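Local coordinates for protein carbohydrate binding module (Uncultured bacterium, PDB 2W3J) that probably binds uronic acid sugars as a calcium-containing family 35 carbohydrate-binding module with a beta-sandwich fold, at residues T26-S40 with K109-S123. Sequence-based numbering, arbitrary orientation. Where two conformers were deposited one is given.
Sequences TGTGFIDTENAVGAS and KLVAETADGLANIDS. With CA (calcium ion), chain C; CA (calcium ion), chain B.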
loop_
_atom_site.group_PDB
_atom_site.type_symbol
_atom_site.label_atom_id
_atom_site.label_comp_id
_atom_site.label_asym_id
_atom_site.label_seq_id
_atom_site.Cartn_x
_atom_site.Cartn_y
_atom_site.Cartn_z
ATOM N N THR A 26 -10.834 -6.598 1.784
ATOM C CA THR A 26 -10.908 -7.528 0.670
ATOM C C THR A 26 -9.782 -8.558 0.818
ATOM O O THR A 26 -8.880 -8.398 1.642
ATOM C CB THR A 26 -10.793 -6.812 -0.674
ATOM O OG1 THR A 26 -9.560 -6.092 -0.720
ATOM C CG2 THR A 26 -11.956 -5.838 -0.874
ATOM N N GLY A 27 -9.840 -9.653 0.068
ATOM C CA GLY A 27 -8.876 -10.716 0.296
ATOM C C GLY A 27 -9.054 -11.299 1.685
ATOM O O GLY A 27 -10.188 -11.357 2.200
ATOM N N THR A 28 -7.956 -11.729 2.296
ATOM C CA THR A 28 -7.982 -12.424 3.592
ATOM C C THR A 28 -7.982 -11.470 4.793
ATOM O O THR A 28 -8.219 -11.884 5.942
ATOM C CB THR A 28 -6.716 -13.373 3.771
ATOM O OG1 THR A 28 -5.507 -12.586 3.926
ATOM C CG2 THR A 28 -6.556 -14.288 2.627
ATOM N N GLY A 29 -7.657 -10.199 4.558
ATOM C CA GLY A 29 -7.418 -9.337 5.717
ATOM C C GLY A 29 -6.689 -8.095 5.294
ATOM O O GLY A 29 -6.891 -7.616 4.189
ATOM N N PHE A 30 -5.835 -7.587 6.163
ATOM C CA PHE A 30 -5.129 -6.346 5.856
ATOM C C PHE A 30 -3.864 -6.352 6.677
ATOM O O PHE A 30 -3.694 -7.209 7.565
ATOM C CB PHE A 30 -5.981 -5.129 6.266
ATOM C CG PHE A 30 -6.546 -5.212 7.664
ATOM C CD1 PHE A 30 -5.806 -4.776 8.767
ATOM C CD2 PHE A 30 -7.829 -5.719 7.875
ATOM C CE1 PHE A 30 -6.314 -4.849 10.078
ATOM C CE2 PHE A 30 -8.352 -5.757 9.197
ATOM C CZ PHE A 30 -7.587 -5.326 10.279
ATOM N N ILE A 31 -2.966 -5.412 6.373
ATOM C CA ILE A 31 -1.731 -5.265 7.142
ATOM C C ILE A 31 -1.936 -4.325 8.339
ATOM O O ILE A 31 -2.434 -3.233 8.193
ATOM C CB ILE A 31 -0.600 -4.704 6.269
ATOM C CG1 ILE A 31 -0.328 -5.642 5.075
ATOM C CG2 ILE A 31 0.667 -4.475 7.104
ATOM C CD1 ILE A 31 -0.136 -7.113 5.427
ATOM N N ASP A 32 -1.547 -4.782 9.517
ATOM C CA ASP A 32 -1.605 -3.938 10.719
ATOM C C ASP A 32 -0.171 -3.808 11.204
ATOM O O ASP A 32 0.394 -4.739 11.783
ATOM C CB ASP A 32 -2.506 -4.628 11.762
ATOM C CG ASP A 32 -2.760 -3.795 12.989
ATOM O OD1 ASP A 32 -1.959 -2.902 13.300
ATOM O OD2 ASP A 32 -3.773 -4.071 13.679
ATOM N N THR A 33 0.475 -2.685 10.889
ATOM C CA THR A 33 1.888 -2.578 11.234
ATOM C C THR A 33 2.054 -2.283 12.713
ATOM O O THR A 33 1.113 -1.809 13.369
ATOM C CB THR A 33 2.556 -1.381 10.504
ATOM O OG1 THR A 33 1.792 -0.206 10.764
ATOM C CG2 THR A 33 2.568 -1.590 8.997
ATOM N N GLU A 34 3.266 -2.519 13.220
ATOM C CA GLU A 34 3.571 -1.985 14.534
ATOM C C GLU A 34 3.578 -0.448 14.499
ATOM O O GLU A 34 3.595 0.199 13.427
ATOM C CB GLU A 34 4.891 -2.553 15.063
ATOM C CG GLU A 34 6.117 -1.805 14.593
ATOM C CD GLU A 34 6.420 -1.996 13.102
ATOM O OE1 GLU A 34 7.455 -1.440 12.642
ATOM O OE2 GLU A 34 5.644 -2.700 12.394
ATOM N N ASN A 35 3.505 0.150 15.684
ATOM C CA ASN A 35 3.478 1.597 15.770
ATOM C C ASN A 35 4.922 2.101 15.820
ATOM O O ASN A 35 5.512 2.283 16.903
ATOM C CB ASN A 35 2.714 2.056 17.015
ATOM C CG ASN A 35 1.279 1.625 17.001
ATOM O OD1 ASN A 35 0.681 1.439 15.939
ATOM N ND2 ASN A 35 0.708 1.446 18.187
ATOM N N ALA A 36 5.519 2.300 14.650
ATOM C CA ALA A 36 6.913 2.715 14.611
ATOM C C ALA A 36 7.187 3.506 13.327
ATOM O O ALA A 36 6.643 3.211 12.268
ATOM C CB ALA A 36 7.843 1.509 14.674
ATOM N N VAL A 37 8.052 4.511 13.440
ATOM C CA VAL A 37 8.566 5.188 12.266
ATOM C C VAL A 37 9.246 4.183 11.391
ATOM O O VAL A 37 9.960 3.296 11.881
ATOM C CB VAL A 37 9.598 6.278 12.678
ATOM C CG1 VAL A 37 10.270 6.832 11.432
ATOM C CG2 VAL A 37 8.874 7.362 13.422
ATOM N N GLY A 38 9.005 4.280 10.074
ATOM C CA GLY A 38 9.649 3.362 9.144
ATOM C C GLY A 38 8.934 2.026 8.918
ATOM O O GLY A 38 9.390 1.210 8.134
ATOM N N ALA A 39 7.862 1.754 9.670
ATOM C CA ALA A 39 7.075 0.543 9.412
ATOM C C ALA A 39 6.676 0.569 7.915
ATOM O O ALA A 39 6.227 1.593 7.412
ATOM C CB ALA A 39 5.833 0.512 10.277
ATOM N N SER A 40 6.826 -0.580 7.257
ATOM C CA SER A 40 6.684 -0.646 5.800
ATOM C C SER A 40 5.920 -1.832 5.259
ATOM O O SER A 40 5.760 -2.860 5.920
ATOM C CB SER A 40 8.067 -0.674 5.144
ATOM O OG SER A 40 8.781 -1.855 5.472
ATOM N N LYS A 109 7.018 0.565 -2.250
ATOM C CA LYS A 109 7.095 0.435 -0.802
ATOM C C LYS A 109 6.308 1.587 -0.172
ATOM O O LYS A 109 6.281 2.721 -0.672
ATOM C CB LYS A 109 8.575 0.395 -0.342
ATOM C CG LYS A 109 8.807 0.165 1.155
ATOM C CD LYS A 109 10.355 0.043 1.437
ATOM C CE LYS A 109 10.683 -0.467 2.879
ATOM N NZ LYS A 109 12.188 -0.697 3.099
ATOM N N LEU A 110 5.637 1.300 0.947
ATOM C CA LEU A 110 4.986 2.347 1.665
ATOM C C LEU A 110 5.633 2.372 3.052
ATOM O O LEU A 110 5.753 1.314 3.695
ATOM C CB LEU A 110 3.501 2.009 1.801
ATOM C CG LEU A 110 2.585 3.048 2.453
ATOM C CD1 LEU A 110 2.422 4.326 1.624
ATOM C CD2 LEU A 110 1.175 2.423 2.636
ATOM N N VAL A 111 6.044 3.562 3.492
ATOM C CA VAL A 111 6.928 3.685 4.669
ATOM C C VAL A 111 6.373 4.724 5.646
ATOM O O VAL A 111 6.177 5.890 5.300
ATOM C CB VAL A 111 8.371 4.120 4.259
ATOM C CG1 VAL A 111 9.290 4.224 5.524
ATOM C CG2 VAL A 111 8.973 3.114 3.253
ATOM N N ALA A 112 6.124 4.303 6.887
ATOM C CA ALA A 112 5.510 5.191 7.871
ATOM C C ALA A 112 6.439 6.361 8.241
ATOM O O ALA A 112 7.615 6.148 8.526
ATOM C CB ALA A 112 5.196 4.401 9.163
ATOM N N GLU A 113 5.866 7.549 8.301
ATOM C CA GLU A 113 6.639 8.729 8.670
ATOM C C GLU A 113 6.533 9.085 10.136
ATOM O O GLU A 113 7.274 9.964 10.617
ATOM C CB GLU A 113 6.187 9.916 7.853
ATOM C CG GLU A 113 6.575 9.767 6.416
ATOM C CD GLU A 113 6.624 11.091 5.725
ATOM O OE1 GLU A 113 7.166 12.032 6.333
ATOM O OE2 GLU A 113 6.120 11.182 4.581
ATOM N N THR A 114 5.639 8.406 10.854
ATOM C CA THR A 114 5.410 8.745 12.266
ATOM C C THR A 114 5.341 7.520 13.128
ATOM O O THR A 114 5.264 6.390 12.633
ATOM C CB THR A 114 4.099 9.512 12.480
ATOM O OG1 THR A 114 2.963 8.619 12.442
ATOM C CG2 THR A 114 3.938 10.569 11.433
ATOM N N ALA A 115 5.312 7.751 14.445
ATOM C CA ALA A 115 5.296 6.667 15.388
ATOM C C ALA A 115 3.968 5.922 15.456
ATOM O O ALA A 115 3.866 4.933 16.174
ATOM C CB ALA A 115 5.693 7.179 16.793
ATOM N N ASP A 116 2.941 6.393 14.763
ATOM C CA ASP A 116 1.705 5.629 14.699
ATOM C C ASP A 116 1.753 4.542 13.633
ATOM O O ASP A 116 0.768 3.823 13.442
ATOM C CB ASP A 116 0.517 6.547 14.430
ATOM C CG ASP A 116 0.079 7.313 15.670
ATOM O OD1 ASP A 116 0.646 7.054 16.763
ATOM O OD2 ASP A 116 -0.842 8.156 15.537
ATOM N N GLY A 117 2.890 4.401 12.953
ATOM C CA GLY A 117 3.005 3.409 11.860
ATOM C C GLY A 117 2.095 3.699 10.679
ATOM O O GLY A 117 1.655 4.837 10.462
ATOM N N LEU A 118 1.817 2.663 9.871
ATOM C CA LEU A 118 0.857 2.831 8.788
ATOM C C LEU A 118 -0.598 2.701 9.256
ATOM O O LEU A 118 -0.883 2.080 10.283
ATOM C CB LEU A 118 1.115 1.780 7.701
ATOM C CG LEU A 118 2.523 1.810 7.068
ATOM C CD1 LEU A 118 2.659 0.692 6.015
ATOM C CD2 LEU A 118 2.720 3.214 6.413
ATOM N N ALA A 119 -1.506 3.309 8.499
ATOM C CA ALA A 119 -2.918 2.920 8.546
ATOM C C ALA A 119 -2.988 1.418 8.241
ATOM O O ALA A 119 -2.028 0.815 7.741
ATOM C CB ALA A 119 -3.712 3.691 7.514
ATOM N N ASN A 120 -4.122 0.801 8.544
ATOM C CA ASN A 120 -4.288 -0.613 8.195
ATOM C C ASN A 120 -4.460 -0.662 6.688
ATOM O O ASN A 120 -5.371 -0.056 6.158
ATOM C CB ASN A 120 -5.531 -1.185 8.889
ATOM C CG ASN A 120 -5.342 -1.291 10.386
ATOM O OD1 ASN A 120 -4.206 -1.342 10.883
ATOM N ND2 ASN A 120 -6.458 -1.406 11.119
ATOM N N ILE A 121 -3.595 -1.406 6.008
ATOM C CA ILE A 121 -3.600 -1.354 4.522
ATOM C C ILE A 121 -4.273 -2.600 3.950
ATOM O O ILE A 121 -3.790 -3.723 4.151
ATOM C CB ILE A 121 -2.190 -1.252 3.964
ATOM C CG1 ILE A 121 -1.445 -0.046 4.591
ATOM C CG2 ILE A 121 -2.260 -1.164 2.387
ATOM C CD1 ILE A 121 -2.175 1.288 4.345
ATOM N N ASP A 122 -5.416 -2.395 3.302
ATOM C CA ASP A 122 -6.215 -3.510 2.758
ATOM C C ASP A 122 -5.599 -4.014 1.445
ATOM O O ASP A 122 -5.484 -5.218 1.205
ATOM C CB ASP A 122 -7.636 -3.011 2.499
ATOM C CG ASP A 122 -8.517 -4.080 1.909
ATOM O OD1 ASP A 122 -8.342 -5.265 2.311
ATOM O OD2 ASP A 122 -9.372 -3.714 1.083
ATOM N N SER A 123 -5.233 -3.080 0.588
ATOM C CA SER A 123 -4.764 -3.458 -0.746
ATOM C C SER A 123 -4.179 -2.245 -1.442
ATOM O O SER A 123 -4.395 -1.093 -1.039
ATOM C CB SER A 123 -5.972 -3.945 -1.576
ATOM O OG SER A 123 -6.973 -2.902 -1.683
HETATM CA CA CA C . -6.872 -7.083 1.867
HETATM CA CA CA B . -1.085 -0.724 13.195
HETATM O O HOH W 1 -9.422 -3.720 -2.141
HETATM O O HOH W 2 -1.519 -0.452 10.829
HETATM O O HOH W 3 0.315 1.212 12.844
HETATM O O HOH W 4 -1.102 -0.513 15.544
HETATM O O HOH W 5 -3.537 -0.067 13.245
#
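I31 and I121 meet as an antiparallel hydrogen-bonded pair in this family 35 beta-sandwich, I31 N giving a nearly straight 2.9 Å bond to I121 O. This is the tight part: both isoleucines lean on I41 of strand 40-47, the N120 amide lies obliquely by the F30 ring, their planes 24° apart, and the T33 methyl CG2 packs 3.8 Å from L118 CD1. A chi1 of 53° turns T33 OG1 toward L118, whose N-H it accepts (N to OG1 3.0 Å). A valine in place of T33 would probably leave that N-H without its acceptor and water 3 with one partner fewer. Beyond it, A112 N to A39 O and G38 N to A112 O tie the turn at 36-39 to the end of strand 104-112. One calcium is enclosed by protein, gathering T26 O, G29 O and both D122 O and OD1, with E5 and E6 completing it. D122 OD2 pairs with R58; OD1 also accepts the N-H of T26 (N to OD1 2.9 Å) on its syn side, 21° out of the carboxylate plane.

The solvent side is looser. V37 CG2 rests against T114 C and A115 N. The second calcium has two protein ligands, D32 OD1 and T33 O, and four waters; two donate to N120 OD1, and another donates to N35 OD1 at 2.7 Å.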